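Local coordinates for cytoplasmic export protein 1 (PDB 3VWA) that binds tRNA and belongs to the nuclear tRNA export machinery, where it may pass aminoacylated tRNAs from export receptors at the nuclear pore to the translation machinery, at residues F342-T347 / S378-P383; H384-L389 / K402-I407; K320-L325 / L352-V357; R414-E419 / T448-S453; F287-L292 / T335-V340. One frame throughout, in Å; residues are numbered along the deposited sequence.

Contact 1: residues F342-T347 / S378-P383; sequences FNDLIT and SSRIYP
A salt bridge between D344 and R380, with a small apolar patch beside it, joins helix 342-351 to helix 374-387 in the all-helical part of the chain; I381 opens the HEAT 1 repeat. The two short segments run nearly parallel, at 27°, with axes 10.1 Å apart, and the long arm of R380 spans this gap. Its chain bends at chi3 (62°), which swings the guanidinium over helix 342-351. NH1 donates to D344 OD1 at 2.7 Å, meeting the oxygen nearly along its C-O axis, while NH2 adds a weak bond to the same atom. Carboxylate and guanidinium planes stand 80° apart, and OD1 alone takes both donors. T347 OG1 sits 3.3 Å above the guanidinium plane, over its centre, and is itself bonded to N343 O at 3.1 Å. T347 CG2 lies 3.6 Å from R380 NH2. N343 comes to the guanidinium edge, but its ND2 is hydrogen-bonded to E376. Beside the salt bridge, I381 CD1 reaches I346 CG2 at 4.0 Å, and L365 of helix 355-368 backs I381. With a leucine in place of this arginine, D344 would probably be left without its charge mate and the hydroxyl of T347 without its flat cover. The T347 hydroxyl, its proton spent on the N343 carbonyl, probably turns electron density toward the cation, so carboxylate and hydroxyl would both favour a charged arginine here.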
# COMPACT_ATOMS: atom_id res chain seq x y z
N PHE A 342 12.11 1.08 -0.33
CA PHE A 342 11.31 2.24 -0.00
C PHE A 342 12.09 3.08 1.02
O PHE A 342 12.30 4.30 0.86
CB PHE A 342 10.00 1.72 0.60
CG PHE A 342 9.04 2.81 0.95
CD1 PHE A 342 8.50 3.63 -0.04
CD2 PHE A 342 8.68 3.03 2.26
CE1 PHE A 342 7.64 4.65 0.29
CE2 PHE A 342 7.79 4.04 2.60
CZ PHE A 342 7.27 4.84 1.60
N ASN A 343 12.57 2.41 2.06
CA ASN A 343 13.41 3.08 3.03
C ASN A 343 14.51 3.92 2.36
O ASN A 343 14.66 5.09 2.72
CB ASN A 343 13.96 2.06 4.06
CG ASN A 343 15.06 1.12 3.50
OD1 ASN A 343 15.25 0.98 2.27
ND2 ASN A 343 15.80 0.47 4.42
N ASP A 344 15.23 3.36 1.36
CA ASP A 344 16.29 4.11 0.66
C ASP A 344 15.75 5.24 -0.17
O ASP A 344 16.38 6.29 -0.28
CB ASP A 344 17.18 3.19 -0.19
CG ASP A 344 17.94 2.17 0.64
OD1 ASP A 344 18.10 2.38 1.87
OD2 ASP A 344 18.37 1.14 0.09
N LEU A 345 14.55 5.06 -0.71
CA LEU A 345 13.87 6.06 -1.52
C LEU A 345 13.59 7.29 -0.69
O LEU A 345 13.86 8.41 -1.11
CB LEU A 345 12.57 5.48 -2.09
CG LEU A 345 11.93 6.29 -3.26
CD1 LEU A 345 11.24 5.34 -4.22
CD2 LEU A 345 10.93 7.33 -2.79
N ILE A 346 13.08 7.06 0.51
CA ILE A 346 12.63 8.13 1.38
C ILE A 346 13.86 8.87 1.89
O ILE A 346 13.87 10.08 1.90
CB ILE A 346 11.77 7.58 2.53
CG1 ILE A 346 10.41 7.12 1.98
CG2 ILE A 346 11.63 8.59 3.67
CD1 ILE A 346 9.52 8.22 1.46
N THR A 347 14.91 8.14 2.23
CA THR A 347 16.24 8.74 2.56
C THR A 347 16.80 9.69 1.51
O THR A 347 17.22 10.82 1.82
CB THR A 347 17.27 7.64 2.83
OG1 THR A 347 16.83 6.92 3.98
CG2 THR A 347 18.67 8.25 3.14
N SER A 378 15.82 8.09 12.97
CA SER A 378 16.75 8.84 13.76
C SER A 378 18.09 8.91 13.03
O SER A 378 18.74 9.95 12.93
CB SER A 378 16.88 8.15 15.11
OG SER A 378 18.17 8.37 15.65
N SER A 379 18.45 7.78 12.46
CA SER A 379 19.77 7.61 11.88
C SER A 379 19.89 8.27 10.52
O SER A 379 20.86 8.98 10.27
CB SER A 379 20.09 6.12 11.78
OG SER A 379 21.27 5.94 11.05
N ARG A 380 18.90 8.08 9.65
CA ARG A 380 19.01 8.53 8.28
C ARG A 380 18.09 9.71 7.91
O ARG A 380 18.35 10.38 6.93
CB ARG A 380 18.72 7.35 7.32
CG ARG A 380 19.25 6.00 7.78
CD ARG A 380 18.87 4.87 6.81
NE ARG A 380 19.46 5.07 5.47
CZ ARG A 380 19.05 4.50 4.33
NH1 ARG A 380 18.04 3.62 4.30
NH2 ARG A 380 19.67 4.84 3.19
N ILE A 381 17.03 9.95 8.69
CA ILE A 381 16.02 10.93 8.29
C ILE A 381 16.13 12.23 9.06
O ILE A 381 16.13 13.30 8.45
CB ILE A 381 14.59 10.37 8.40
CG1 ILE A 381 14.47 9.07 7.57
CG2 ILE A 381 13.53 11.44 8.03
CD1 ILE A 381 14.71 9.24 6.09
N TYR A 382 16.25 12.14 10.39
CA TYR A 382 16.24 13.31 11.25
C TYR A 382 17.30 14.34 10.89
O TYR A 382 16.99 15.52 10.82
CB TYR A 382 16.41 12.90 12.73
CG TYR A 382 16.38 14.06 13.68
CD1 TYR A 382 15.19 14.71 13.93
CD2 TYR A 382 17.54 14.53 14.33
CE1 TYR A 382 15.10 15.77 14.78
CE2 TYR A 382 17.45 15.61 15.21
CZ TYR A 382 16.20 16.21 15.43
OH TYR A 382 15.93 17.27 16.26
N PRO A 383 18.56 13.92 10.70
CA PRO A 383 19.60 14.92 10.48
C PRO A 383 19.28 15.82 9.28
O PRO A 383 19.70 16.96 9.27
CB PRO A 383 20.85 14.06 10.21
CG PRO A 383 20.57 12.79 10.96
CD PRO A 383 19.11 12.56 10.67

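Contact 2: residues H384-L389 / K402-I407; sequences HFIQGL and KTIPCI
F385 pushes its ring from helix 374-387 against T403, I404 and I407 of helix 394-407, a buried packing between two successive helices; both segments fall in the HEAT 1 repeat. From CB the ring is carried across the gap because CG stands anti to the backbone N (chi1 160°). Of the two ring sides, the CD1 side leads to CE1, which meets T403 CG2 at 3.7 Å. On the other side CD2 is 4.4 Å from I407 CD1, and CE2 comes closer to that methyl, at 3.6 Å. I404 N lies at the edge of the ring, near its plane, with I404 CG1 close to CE2. At the tip, CZ sits between the two partners, 3.8 Å from I407 CD1 and 4.1 Å from T403 CG2. T403 offers the ring its methyl, since its OG1 is hydrogen-bonded to Q399 O in its own helix. L362 and L365 of helix 355-368 also pack on F385, placing the ring where three helices meet. An alanine here is likely to leave the T403 and I407 methyls without the ring they rest on. I404 also packs on L420, and I386 and L389 on F423, both of helix 413-427; I404 CD1 lies 4.4 Å from I386 CD1 and 4.3 Å from L389 CD1.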
# COMPACT_ATOMS: atom_id res chain seq x y z
N HIS A 384 18.55 15.33 8.29
CA HIS A 384 18.16 16.22 7.15
C HIS A 384 16.89 16.90 7.48
O HIS A 384 16.67 18.10 7.19
CB HIS A 384 18.00 15.39 5.87
CG HIS A 384 19.24 14.59 5.52
ND1 HIS A 384 19.26 13.24 5.53
CD2 HIS A 384 20.51 15.01 5.17
CE1 HIS A 384 20.49 12.82 5.19
NE2 HIS A 384 21.26 13.90 4.97
N PHE A 385 16.00 16.15 8.11
CA PHE A 385 14.74 16.71 8.52
C PHE A 385 14.93 18.03 9.26
O PHE A 385 14.29 19.06 8.97
CB PHE A 385 14.03 15.69 9.37
CG PHE A 385 12.96 16.28 10.24
CD1 PHE A 385 11.67 16.52 9.74
CD2 PHE A 385 13.25 16.61 11.58
CE1 PHE A 385 10.68 17.06 10.55
CE2 PHE A 385 12.26 17.13 12.39
CZ PHE A 385 10.99 17.37 11.86
N ILE A 386 15.85 18.01 10.22
CA ILE A 386 16.00 19.09 11.19
C ILE A 386 16.61 20.35 10.61
O ILE A 386 16.31 21.44 11.06
CB ILE A 386 16.78 18.60 12.47
CG1 ILE A 386 16.50 19.52 13.66
CG2 ILE A 386 18.25 18.33 12.21
CD1 ILE A 386 15.02 19.52 14.01
N GLN A 387 17.47 20.21 9.61
CA GLN A 387 18.03 21.35 8.88
C GLN A 387 16.91 22.17 8.30
O GLN A 387 17.09 23.36 8.02
CB GLN A 387 18.98 20.90 7.75
CG GLN A 387 20.27 20.23 8.21
CD GLN A 387 20.75 20.75 9.56
OE1 GLN A 387 21.62 21.61 9.65
NE2 GLN A 387 20.19 20.21 10.63
N GLY A 388 15.76 21.55 8.11
CA GLY A 388 14.57 22.36 7.69
C GLY A 388 14.41 23.63 8.54
O GLY A 388 13.87 24.65 8.08
N LEU A 389 14.92 23.60 9.77
CA LEU A 389 14.68 24.76 10.67
C LEU A 389 15.51 25.94 10.31
O LEU A 389 15.20 27.08 10.68
CB LEU A 389 14.94 24.44 12.16
CG LEU A 389 13.99 23.47 12.83
CD1 LEU A 389 14.59 23.12 14.20
CD2 LEU A 389 12.59 24.08 12.97
N LYS A 402 6.63 22.60 13.44
CA LYS A 402 5.36 21.98 13.86
C LYS A 402 5.34 20.45 13.73
O LYS A 402 4.37 19.77 14.10
CB LYS A 402 4.24 22.47 12.95
CG LYS A 402 3.85 23.92 13.06
CD LYS A 402 2.48 24.08 12.42
CE LYS A 402 2.02 25.54 12.42
NZ LYS A 402 0.58 25.67 12.03
N THR A 403 6.36 19.90 13.10
CA THR A 403 6.38 18.47 12.85
C THR A 403 7.24 17.76 13.91
O THR A 403 7.23 16.57 13.98
CB THR A 403 6.91 18.22 11.41
OG1 THR A 403 5.97 18.80 10.50
CG2 THR A 403 7.05 16.76 11.06
N ILE A 404 8.00 18.52 14.70
CA ILE A 404 8.96 17.95 15.64
C ILE A 404 8.30 17.00 16.64
O ILE A 404 8.85 15.93 16.92
CB ILE A 404 9.71 19.09 16.41
CG1 ILE A 404 10.83 19.67 15.53
CG2 ILE A 404 10.34 18.56 17.69
CD1 ILE A 404 11.42 20.98 16.06
N PRO A 405 7.13 17.37 17.18
CA PRO A 405 6.50 16.48 18.12
C PRO A 405 6.19 15.08 17.58
O PRO A 405 6.13 14.12 18.34
CB PRO A 405 5.20 17.19 18.45
CG PRO A 405 5.60 18.63 18.37
CD PRO A 405 6.42 18.66 17.10
N CYS A 406 5.94 14.94 16.29
CA CYS A 406 5.56 13.63 15.73
C CYS A 406 6.79 12.72 15.56
O CYS A 406 6.68 11.50 15.47
CB CYS A 406 4.93 13.82 14.34
SG CYS A 406 3.72 15.15 14.18
N ILE A 407 7.98 13.26 15.48
CA ILE A 407 9.07 12.30 15.29
C ILE A 407 9.95 12.14 16.51
O ILE A 407 10.85 11.30 16.56
CB ILE A 407 9.85 12.48 13.95
CG1 ILE A 407 11.05 13.38 14.08
CG2 ILE A 407 8.92 12.86 12.77
CD1 ILE A 407 10.76 14.75 14.63

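Contact 3: residues K320-L325 / L352-V357; sequences KLVPFL and LPDRQV
One face of the flat peptide unit joining Q356 to V357 is covered by a methyl group, V322 CG2, which lies 3.6 Å from V357 N and 3.7 Å from Q356 C. The ring of F324 is another flat group; it takes K320 CB over the centre of one face, 3.5 Å above its plane, and packs on L259 and M262 of helix 255-271 and L292 of helix 283-303, on another side of its helix from V322. The V322 methyl reaches the peptide because CG1 is turned anti to the backbone N (chi1 175°), which puts CG2 beside that N and aims it at the first turn of helix 355-368. There it also touches Q356 CB at 3.8 Å and V357 CG2 at 3.9 Å. The contact thus joins the start of helix 321-335 to the start of helix 355-368, two members of the all-helical stack that leads into the HEAT 1 repeat, with helix 342-351 between them in sequence. D354 is the N-cap of the second helix: its OD1 accepts a weak bond from V357 N, the same amide that V322 CG2 touches. V357 spreads its two methyls over different partners, CG2 lying 4.3 Å from L321 CB and CG1 4.1 Å from L325 CD1. L325 and V357 meet at about a right angle, and L325 packs further on L345 and S349 of helix 342-351. L321 rests on M300 and S303 of helix 283-303.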
# COMPACT_ATOMS: atom_id res chain seq x y z
N LYS A 320 8.65 16.35 -12.15
CA LYS A 320 7.79 15.22 -11.83
C LYS A 320 8.09 14.61 -10.44
O LYS A 320 7.39 13.72 -9.99
CB LYS A 320 7.85 14.15 -12.93
CG LYS A 320 7.35 14.62 -14.27
CD LYS A 320 5.90 15.07 -14.18
CE LYS A 320 5.23 14.99 -15.54
NZ LYS A 320 3.85 15.58 -15.46
N LEU A 321 9.14 15.10 -9.77
CA LEU A 321 9.52 14.56 -8.45
C LEU A 321 8.42 14.61 -7.41
O LEU A 321 8.07 13.61 -6.83
CB LEU A 321 10.75 15.26 -7.91
CG LEU A 321 12.00 14.96 -8.73
CD1 LEU A 321 13.03 16.03 -8.37
CD2 LEU A 321 12.49 13.57 -8.42
N VAL A 322 7.89 15.80 -7.17
CA VAL A 322 6.75 16.02 -6.27
C VAL A 322 5.50 15.24 -6.68
O VAL A 322 4.95 14.51 -5.88
CB VAL A 322 6.50 17.55 -6.06
CG1 VAL A 322 5.25 17.85 -5.23
CG2 VAL A 322 7.71 18.15 -5.36
N PRO A 323 5.05 15.34 -7.95
CA PRO A 323 3.80 14.60 -8.24
C PRO A 323 3.91 13.08 -8.13
O PRO A 323 3.04 12.47 -7.54
CB PRO A 323 3.40 15.02 -9.66
CG PRO A 323 4.34 16.13 -10.03
CD PRO A 323 5.51 16.15 -9.09
N PHE A 324 4.98 12.48 -8.67
CA PHE A 324 5.16 11.05 -8.63
C PHE A 324 5.33 10.58 -7.19
O PHE A 324 4.80 9.55 -6.81
CB PHE A 324 6.43 10.57 -9.44
CG PHE A 324 6.33 10.75 -10.95
CD1 PHE A 324 5.23 11.35 -11.57
CD2 PHE A 324 7.41 10.35 -11.77
CE1 PHE A 324 5.14 11.50 -12.97
CE2 PHE A 324 7.35 10.50 -13.15
CZ PHE A 324 6.23 11.10 -13.76
N LEU A 325 6.10 11.30 -6.39
CA LEU A 325 6.38 10.84 -5.00
C LEU A 325 5.06 10.94 -4.23
O LEU A 325 4.81 10.13 -3.30
CB LEU A 325 7.39 11.76 -4.37
CG LEU A 325 8.68 11.34 -3.69
CD1 LEU A 325 9.23 12.52 -2.89
CD2 LEU A 325 8.57 10.12 -2.78
N LEU A 352 17.39 15.40 -0.91
CA LEU A 352 17.13 16.33 -2.04
C LEU A 352 16.99 17.79 -1.59
O LEU A 352 16.28 18.08 -0.66
CB LEU A 352 15.89 15.96 -2.81
CG LEU A 352 16.04 14.77 -3.71
CD1 LEU A 352 14.65 14.40 -4.14
CD2 LEU A 352 16.93 15.13 -4.90
N PRO A 353 17.68 18.73 -2.26
CA PRO A 353 17.50 20.05 -1.65
C PRO A 353 16.21 20.75 -2.08
O PRO A 353 15.99 21.90 -1.70
CB PRO A 353 18.79 20.82 -2.06
CG PRO A 353 19.75 19.75 -2.51
CD PRO A 353 18.89 18.65 -3.10
N ASP A 354 15.35 20.06 -2.83
CA ASP A 354 14.07 20.67 -3.24
C ASP A 354 13.05 20.91 -2.10
O ASP A 354 12.66 20.00 -1.41
CB ASP A 354 13.40 19.88 -4.35
CG ASP A 354 12.47 20.73 -5.15
OD1 ASP A 354 11.24 20.53 -5.11
OD2 ASP A 354 12.97 21.67 -5.77
N ARG A 355 12.62 22.15 -1.98
CA ARG A 355 11.71 22.63 -0.94
C ARG A 355 10.32 22.00 -1.05
O ARG A 355 9.72 21.64 -0.06
CB ARG A 355 11.55 24.13 -1.15
CG ARG A 355 11.16 24.96 0.04
CD ARG A 355 12.45 25.53 0.56
NE ARG A 355 12.76 26.83 0.02
CZ ARG A 355 13.96 27.40 0.05
NH1 ARG A 355 14.13 28.61 -0.50
NH2 ARG A 355 15.01 26.79 0.61
N GLN A 356 9.82 21.90 -2.27
CA GLN A 356 8.50 21.35 -2.50
C GLN A 356 8.43 19.83 -2.20
O GLN A 356 7.38 19.29 -1.84
CB GLN A 356 8.10 21.69 -3.95
CG GLN A 356 7.85 23.19 -4.15
CD GLN A 356 7.06 23.87 -3.02
OE1 GLN A 356 5.97 23.40 -2.61
NE2 GLN A 356 7.58 24.99 -2.51
N VAL A 357 9.56 19.15 -2.40
CA VAL A 357 9.70 17.79 -1.99
C VAL A 357 9.57 17.68 -0.46
O VAL A 357 8.81 16.87 0.06
CB VAL A 357 11.06 17.18 -2.43
CG1 VAL A 357 11.31 15.86 -1.75
CG2 VAL A 357 11.10 16.97 -3.96

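Contact 4: residues R414-E419 / T448-S453; sequences RQLNNE and TILSTS
An inverse gamma turn centred on S451, in the loop between helices 433-446 and 454-469, is tied to helix 413-427 by the amide side chain of N417. S451 N donates to N417 OD1 at 2.7 Å with an N-H...O angle of 153°. The donor comes in from above the amide, 40° out of the carbonyl plane. CG of N417 stands beside the backbone N (chi1 -60°), and ND2 is held by a hydrogen bond back to E413 O, so the rotation of the amide is fixed from both ends. OD1 also comes within 3.3 Å of L450 CA. This helix segment falls at the end of the HEAT 1 repeat, and it is widened by a pi-type turn: R414 O accepts from both N418 N and E419 N, which arrive from opposite faces of its plane. One residue back from N417, L416 brings CD2 to 3.6 Å from I449 O and CG to 4.5 Å from L450 CD1. V408, in the loop before helix 413-427, touches both L416 and I449, while L450 turns to I460 of helix 454-469. Further along the loop S453 is the N-cap of that helix, its OG bonded to N456 N.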
# COMPACT_ATOMS: atom_id res chain seq x y z
N ARG A 414 21.11 11.73 22.81
CA ARG A 414 21.84 12.88 22.33
C ARG A 414 20.94 13.83 21.49
O ARG A 414 20.78 14.99 21.85
CB ARG A 414 23.08 12.45 21.54
CG ARG A 414 23.98 13.62 21.16
CD ARG A 414 25.45 13.25 21.17
NE ARG A 414 26.30 14.45 21.05
N GLN A 415 20.37 13.32 20.40
CA GLN A 415 19.43 14.07 19.55
C GLN A 415 18.39 14.87 20.31
O GLN A 415 18.24 16.05 20.09
CB GLN A 415 18.69 13.16 18.56
CG GLN A 415 19.51 12.90 17.29
CD GLN A 415 18.99 11.73 16.49
OE1 GLN A 415 18.26 10.88 17.00
NE2 GLN A 415 19.38 11.68 15.25
N LEU A 416 17.73 14.22 21.25
CA LEU A 416 16.61 14.84 21.95
C LEU A 416 17.03 15.85 23.03
O LEU A 416 16.50 16.98 23.12
CB LEU A 416 15.81 13.71 22.58
CG LEU A 416 14.39 13.94 23.04
CD1 LEU A 416 13.52 14.28 21.85
CD2 LEU A 416 13.89 12.67 23.71
N ASN A 417 18.00 15.43 23.84
CA ASN A 417 18.27 16.03 25.12
C ASN A 417 19.42 16.98 25.06
O ASN A 417 19.65 17.71 26.00
CB ASN A 417 18.62 14.92 26.12
CG ASN A 417 17.48 13.94 26.27
OD1 ASN A 417 16.38 14.32 26.67
ND2 ASN A 417 17.71 12.68 25.89
N ASN A 418 20.15 16.95 23.96
CA ASN A 418 21.28 17.81 23.80
C ASN A 418 21.00 18.74 22.66
O ASN A 418 20.92 19.94 22.85
CB ASN A 418 22.55 16.96 23.55
CG ASN A 418 23.83 17.78 23.52
OD1 ASN A 418 23.92 18.81 22.84
ND2 ASN A 418 24.85 17.31 24.22
N GLU A 419 20.82 18.19 21.47
CA GLU A 419 20.76 19.02 20.28
C GLU A 419 19.40 19.70 20.07
O GLU A 419 19.39 20.85 19.67
CB GLU A 419 21.21 18.28 18.98
CG GLU A 419 22.03 16.98 19.11
CD GLU A 419 23.54 17.17 19.06
OE1 GLU A 419 24.20 16.56 18.18
OE2 GLU A 419 24.09 17.91 19.92
N THR A 448 8.32 17.35 28.90
CA THR A 448 8.17 16.18 29.72
C THR A 448 8.71 14.91 29.08
O THR A 448 8.70 13.87 29.75
CB THR A 448 6.67 15.88 30.01
OG1 THR A 448 5.95 15.97 28.80
CG2 THR A 448 6.09 16.90 30.97
N ILE A 449 9.14 14.95 27.80
CA ILE A 449 9.81 13.74 27.24
C ILE A 449 11.34 13.80 27.19
O ILE A 449 11.98 12.86 26.74
CB ILE A 449 9.30 13.26 25.85
CG1 ILE A 449 9.72 14.25 24.78
CG2 ILE A 449 7.81 12.91 25.93
CD1 ILE A 449 8.82 14.22 23.59
N LEU A 450 11.91 14.90 27.65
CA LEU A 450 13.34 14.96 27.85
C LEU A 450 13.75 13.96 28.94
O LEU A 450 13.01 13.69 29.89
CB LEU A 450 13.76 16.40 28.23
CG LEU A 450 13.89 17.41 27.08
CD1 LEU A 450 13.02 17.12 25.87
CD2 LEU A 450 13.57 18.80 27.58
N SER A 451 14.91 13.35 28.77
CA SER A 451 15.43 12.59 29.90
C SER A 451 16.30 13.52 30.80
O SER A 451 17.52 13.49 30.76
CB SER A 451 16.14 11.29 29.44
OG SER A 451 17.49 11.53 29.09
N THR A 452 15.65 14.41 31.53
CA THR A 452 16.33 15.09 32.64
C THR A 452 15.42 15.12 33.85
O THR A 452 14.29 14.63 33.81
CB THR A 452 16.68 16.57 32.37
OG1 THR A 452 15.75 17.15 31.43
CG2 THR A 452 18.16 16.69 31.98
N SER A 453 15.90 15.78 34.88
CA SER A 453 15.24 15.83 36.14
C SER A 453 14.05 16.77 36.03
O SER A 453 13.96 17.61 35.13
CB SER A 453 16.21 16.33 37.18
OG SER A 453 16.64 17.64 36.86

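Contact 5: residues F287-L292 / T335-V340; sequences FIIPEL and TNTFPV
I289 lays its CG2 methyl against the ring of P339, 4.0 Å from CD and 4.2 Å from CG, the two side chains crossing at about a right angle. Its other branch runs a different way: CG1 is anti to the carbonyl carbon (chi1 -72°) and carries CD1 along the loop to 4.2 Å from T335 OG1 and 4.3 Å from T337 OG1. One isoleucine therefore spans both the threonine pair and the proline. T335 OG1 is hydrogen-bonded to L331 O of its own helix. Next to I289, P290 CB makes a looser contact with P339 CB at 4.5 Å. P290 has no N-H to give to the turn before, and helix 283-303 is kinked there. P339 is also touched by C293, one turn further on. F338, between T337 and P339, points away from this helix and its ring meets that of F342 at about 50°. T335 and T337 both lie against E285, and I289 also packs on T332. At N336 a positive phi (44°) turns the chain out of helix 321-335 in a Schellman motif, a common C-terminal end of an alpha helix. It is followed by a loop that packs along helix 283-303 before helix 342-351 begins, the connection between successive helices of the all-helical part of the chain that leads to the HEAT 1 repeat.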
# COMPACT_ATOMS: atom_id res chain seq x y z
N PHE A 287 2.96 -3.79 -8.97
CA PHE A 287 3.30 -3.47 -10.35
C PHE A 287 3.50 -1.98 -10.42
O PHE A 287 4.63 -1.49 -10.64
CB PHE A 287 2.19 -3.94 -11.32
CG PHE A 287 2.65 -4.15 -12.73
CD1 PHE A 287 3.89 -3.69 -13.17
CD2 PHE A 287 1.81 -4.79 -13.66
CE1 PHE A 287 4.29 -3.87 -14.48
CE2 PHE A 287 2.22 -4.99 -14.98
CZ PHE A 287 3.45 -4.52 -15.38
N ILE A 288 2.41 -1.23 -10.20
CA ILE A 288 2.49 0.22 -10.35
C ILE A 288 3.52 0.90 -9.41
O ILE A 288 4.42 1.63 -9.87
CB ILE A 288 1.09 0.91 -10.29
CG1 ILE A 288 0.19 0.39 -11.41
CG2 ILE A 288 1.23 2.40 -10.38
CD1 ILE A 288 -1.26 0.83 -11.31
N ILE A 289 3.38 0.67 -8.10
CA ILE A 289 4.23 1.36 -7.12
C ILE A 289 5.75 1.11 -7.29
O ILE A 289 6.54 2.04 -7.22
CB ILE A 289 3.82 1.05 -5.65
CG1 ILE A 289 2.48 1.75 -5.25
CG2 ILE A 289 4.85 1.58 -4.71
CD1 ILE A 289 1.95 1.27 -3.90
N PRO A 290 6.18 -0.16 -7.41
CA PRO A 290 7.58 -0.41 -7.58
C PRO A 290 8.13 0.16 -8.88
O PRO A 290 9.25 0.65 -8.86
CB PRO A 290 7.72 -1.96 -7.55
CG PRO A 290 6.36 -2.52 -7.38
CD PRO A 290 5.36 -1.40 -7.33
N GLU A 291 7.37 0.13 -9.99
CA GLU A 291 7.84 0.81 -11.22
C GLU A 291 7.97 2.34 -11.07
O GLU A 291 8.99 2.92 -11.50
CB GLU A 291 6.94 0.48 -12.44
CG GLU A 291 6.87 -1.00 -12.80
CD GLU A 291 8.18 -1.60 -13.34
OE1 GLU A 291 9.27 -0.97 -13.25
OE2 GLU A 291 8.12 -2.73 -13.88
N LEU A 292 6.97 3.00 -10.46
CA LEU A 292 7.13 4.43 -10.15
C LEU A 292 8.34 4.68 -9.30
O LEU A 292 9.12 5.58 -9.56
CB LEU A 292 5.98 4.96 -9.30
CG LEU A 292 5.21 6.14 -9.84
CD1 LEU A 292 4.15 6.74 -8.90
CD2 LEU A 292 6.08 7.20 -10.56
N THR A 335 -2.49 1.27 0.80
CA THR A 335 -2.47 -0.19 0.68
C THR A 335 -1.63 -0.81 1.79
O THR A 335 -1.45 -2.02 1.84
CB THR A 335 -1.86 -0.65 -0.66
OG1 THR A 335 -0.54 -0.08 -0.84
CG2 THR A 335 -2.75 -0.26 -1.85
N ASN A 336 -1.07 0.02 2.65
CA ASN A 336 -0.14 -0.50 3.63
C ASN A 336 0.87 -1.53 3.07
O ASN A 336 1.12 -2.55 3.69
CB ASN A 336 -0.91 -1.09 4.83
CG ASN A 336 -0.02 -1.29 6.04
OD1 ASN A 336 0.88 -0.48 6.28
ND2 ASN A 336 -0.25 -2.36 6.80
N THR A 337 1.44 -1.24 1.89
CA THR A 337 2.51 -2.02 1.27
C THR A 337 3.63 -1.07 0.85
O THR A 337 3.38 0.06 0.48
CB THR A 337 2.04 -2.71 -0.04
OG1 THR A 337 1.45 -1.73 -0.90
CG2 THR A 337 1.02 -3.87 0.23
N PHE A 338 4.86 -1.57 0.82
CA PHE A 338 6.04 -0.74 0.72
C PHE A 338 7.08 -1.58 0.03
O PHE A 338 7.38 -2.66 0.51
CB PHE A 338 6.51 -0.41 2.15
CG PHE A 338 5.55 0.45 2.89
CD1 PHE A 338 4.61 -0.12 3.74
CD2 PHE A 338 5.54 1.81 2.70
CE1 PHE A 338 3.66 0.66 4.38
CE2 PHE A 338 4.63 2.61 3.37
CZ PHE A 338 3.68 2.02 4.21
N PRO A 339 7.63 -1.11 -1.09
CA PRO A 339 8.54 -1.99 -1.84
C PRO A 339 9.93 -2.05 -1.22
O PRO A 339 10.31 -1.15 -0.48
CB PRO A 339 8.64 -1.32 -3.22
CG PRO A 339 8.31 0.12 -2.93
CD PRO A 339 7.29 0.11 -1.85
N VAL A 340 10.67 -3.10 -1.53
CA VAL A 340 12.06 -3.23 -1.10
C VAL A 340 12.79 -1.96 -1.48
O VAL A 340 12.76 -1.53 -2.61
CB VAL A 340 12.72 -4.54 -1.65
CG1 VAL A 340 14.24 -4.49 -1.59
CG2 VAL A 340 12.25 -5.72 -0.83

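The five contacts follow the helical array from helix 283-303 to the loop before helix 454-469. The centre of contact 5 lies about 7 Å from that of the chain and the centre of contact 4 about 35 Å, the two being about 36 Å apart. Contacts 1 and 3, centres about 15 Å apart, interlock: their segments alternate in sequence and L345 CD2 meets L325 CD2 at 3.7 Å. Contact 3 also touches contact 5, through F324 O and L292 CD1 at 3.6 Å. Contacts 1 and 2 share helix 374-387. S378 OG and Q415 OE1, 2.8 Å apart in a probable hydrogen bond, link contact 1 to contact 4, whereas contacts 2 and 4, joined by successive helices, do not touch.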